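Local coordinates for uncharacterized protein YycE (Bacillus subtilis, PDB 1TWU) that is of unknown function but is a putative glyoxalase/fosfomycin-resistance protein of the vicinal oxygen chelate (VOC) superfamily, at residues Ala10-Ile15 against Asp58-Phe63. Residues are numbered along the deposited sequence; the frame is centred on the assembly and turned at random.
Sequences AAQIRI and DYHLEF
Arg14 and His60 are joined by a nearly straight hydrogen bond, Arg14 NE donating its N-H to His60 NE2 at 2.8 Å and 172°. The imidazole nitrogen lies in the guanidinium plane, whereas NE sits 16° out of the ring plane, and the two flat groups are turned 71° apart. Arg14 reaches this position with CG anti to the backbone N and a bend at chi3, which also brings NH1 to Glu62 OE1 at 3.1 Å in a salt bridge whose hydrogen bond is weak. The other imidazole nitrogen, ND1, is bonded to Ala57 O, so both ring nitrogens are engaged and the ring's rotation is fixed. Gln12 OE1 meets the ring at its edge, 3.2 Å from His60 CE1.

Beneath this polar row runs a parallel ladder. Ile13 N donates to Asp58 O, and Ile13 O accepts from His60 N; Ile15 N and Ile15 O then engage His60 O and Glu62 N. On the opposite face, Ile13 CD1 packs obliquely against the Tyr59 ring, 3.4 Å from Tyr59 CE2, and Ile15 CB touches Leu61 CD2 at 3.8 Å.

Strands 12-18 and 59-66 are the parallel pair of a βαβββ module, the repeating unit of VOC folds. The second subunit pairs antiparallel with residues 12-15, accepts hydrogen bonds from Gln12 NE2 at its Ile136 O and from Tyr59 OH at its Leu54 O, and stacks its own Tyr59 on this one. Within the sheet, His60 is held through NE2 by Arg14 and through ND1 by Ala57 O, while Glu62 probably offsets part of the charge of the buried Arg14.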
loop_
_atom_site.group_PDB
_atom_site.type_symbol
_atom_site.label_atom_id
_atom_site.label_comp_id
_atom_site.label_asym_id
_atom_site.label_seq_id
_atom_site.Cartn_x
_atom_site.Cartn_y
_atom_site.Cartn_z
ATOM N N ALA A 10 -0.097 6.700 -15.180
ATOM C CA ALA A 10 0.596 6.920 -13.918
ATOM C C ALA A 10 2.091 6.793 -14.125
ATOM O O ALA A 10 2.569 5.795 -14.657
ATOM C CB ALA A 10 0.130 5.911 -12.874
ATOM N N ALA A 11 2.830 7.813 -13.713
ATOM C CA ALA A 11 4.277 7.794 -13.838
ATOM C C ALA A 11 4.876 6.960 -12.701
ATOM O O ALA A 11 5.844 6.218 -12.888
ATOM C CB ALA A 11 4.819 9.217 -13.779
ATOM N N GLN A 12 4.265 7.058 -11.529
ATOM C CA GLN A 12 4.768 6.362 -10.356
ATOM C C GLN A 12 3.631 6.119 -9.379
ATOM O O GLN A 12 2.561 6.706 -9.514
ATOM C CB GLN A 12 5.809 7.251 -9.685
ATOM C CG GLN A 12 7.105 6.595 -9.355
ATOM C CD GLN A 12 8.142 7.605 -8.916
ATOM O OE1 GLN A 12 7.952 8.333 -7.934
ATOM N NE2 GLN A 12 9.249 7.660 -9.645
ATOM N N ILE A 13 3.869 5.256 -8.398
ATOM C CA ILE A 13 2.875 4.968 -7.371
ATOM C C ILE A 13 3.582 4.885 -6.025
ATOM O O ILE A 13 4.624 4.234 -5.890
ATOM C CB ILE A 13 2.115 3.648 -7.636
ATOM C CG1 ILE A 13 1.320 3.766 -8.932
ATOM C CG2 ILE A 13 1.144 3.359 -6.487
ATOM C CD1 ILE A 13 0.508 2.543 -9.248
ATOM N N ARG A 14 3.010 5.567 -5.039
ATOM C CA ARG A 14 3.568 5.608 -3.701
ATOM C C ARG A 14 2.557 5.252 -2.616
ATOM O O ARG A 14 1.407 5.697 -2.650
ATOM C CB ARG A 14 4.130 7.007 -3.413
ATOM C CG ARG A 14 4.565 7.216 -1.962
ATOM C CD ARG A 14 5.013 8.640 -1.686
ATOM N NE ARG A 14 6.270 8.960 -2.361
ATOM C CZ ARG A 14 6.880 10.143 -2.310
ATOM N NH1 ARG A 14 6.355 11.139 -1.612
ATOM N NH2 ARG A 14 8.021 10.331 -2.961
ATOM N N ILE A 15 2.999 4.429 -1.668
ATOM C CA ILE A 15 2.193 4.049 -0.510
ATOM C C ILE A 15 2.879 4.828 0.603
ATOM O O ILE A 15 4.040 4.553 0.924
ATOM C CB ILE A 15 2.308 2.553 -0.181
ATOM C CG1 ILE A 15 1.725 1.720 -1.318
ATOM C CG2 ILE A 15 1.570 2.251 1.111
ATOM C CD1 ILE A 15 0.225 1.896 -1.493
ATOM N N ASP A 58 9.240 3.223 -9.460
ATOM C CA ASP A 58 7.910 3.094 -10.057
ATOM C C ASP A 58 6.865 2.817 -8.989
ATOM O O ASP A 58 5.782 3.395 -9.000
ATOM C CB ASP A 58 7.886 1.973 -11.096
ATOM C CG ASP A 58 8.721 2.298 -12.320
ATOM O OD1 ASP A 58 8.897 3.501 -12.621
ATOM O OD2 ASP A 58 9.189 1.354 -12.992
ATOM N N TYR A 59 7.203 1.908 -8.084
ATOM C CA TYR A 59 6.347 1.535 -6.970
ATOM C C TYR A 59 7.248 1.587 -5.750
ATOM O O TYR A 59 8.208 0.823 -5.654
ATOM C CB TYR A 59 5.804 0.111 -7.129
ATOM C CG TYR A 59 4.863 -0.077 -8.297
ATOM C CD1 TYR A 59 5.348 -0.365 -9.575
ATOM C CD2 TYR A 59 3.480 0.047 -8.127
ATOM C CE1 TYR A 59 4.477 -0.523 -10.652
ATOM C CE2 TYR A 59 2.602 -0.109 -9.194
ATOM C CZ TYR A 59 3.106 -0.392 -10.453
ATOM O OH TYR A 59 2.233 -0.532 -11.516
ATOM N N HIS A 60 6.957 2.497 -4.828
ATOM C CA HIS A 60 7.770 2.604 -3.629
ATOM C C HIS A 60 6.952 2.955 -2.396
ATOM O O HIS A 60 5.763 3.286 -2.483
ATOM C CB HIS A 60 8.890 3.642 -3.816
ATOM C CG HIS A 60 8.399 5.042 -4.029
ATOM N ND1 HIS A 60 8.134 5.558 -5.281
ATOM C CD2 HIS A 60 8.104 6.028 -3.147
ATOM C CE1 HIS A 60 7.697 6.799 -5.159
ATOM N NE2 HIS A 60 7.670 7.109 -3.875
ATOM N N LEU A 61 7.610 2.867 -1.246
ATOM C CA LEU A 61 6.994 3.174 0.035
ATOM C C LEU A 61 7.592 4.472 0.547
ATOM O O LEU A 61 8.730 4.807 0.215
ATOM C CB LEU A 61 7.309 2.076 1.059
ATOM C CG LEU A 61 6.895 0.624 0.818
ATOM C CD1 LEU A 61 7.383 -0.253 1.971
ATOM C CD2 LEU A 61 5.382 0.546 0.697
ATOM N N GLU A 62 6.817 5.211 1.332
ATOM C CA GLU A 62 7.312 6.425 1.966
ATOM C C GLU A 62 6.843 6.414 3.415
ATOM O O GLU A 62 5.700 6.071 3.708
ATOM C CB GLU A 62 6.798 7.703 1.300
ATOM C CG GLU A 62 7.225 8.934 2.102
ATOM C CD GLU A 62 6.597 10.233 1.638
ATOM O OE1 GLU A 62 5.430 10.215 1.194
ATOM O OE2 GLU A 62 7.270 11.282 1.744
ATOM N N PHE A 63 7.735 6.767 4.328
ATOM C CA PHE A 63 7.386 6.827 5.744
ATOM C C PHE A 63 7.722 8.228 6.224
ATOM O O PHE A 63 8.813 8.748 5.954
ATOM C CB PHE A 63 8.164 5.778 6.544
ATOM C CG PHE A 63 7.686 4.369 6.311
ATOM C CD1 PHE A 63 6.615 3.854 7.041
ATOM C CD2 PHE A 63 8.286 3.568 5.340
ATOM C CE1 PHE A 63 6.147 2.562 6.809
ATOM C CE2 PHE A 63 7.826 2.271 5.095
ATOM C CZ PHE A 63 6.755 1.766 5.831
#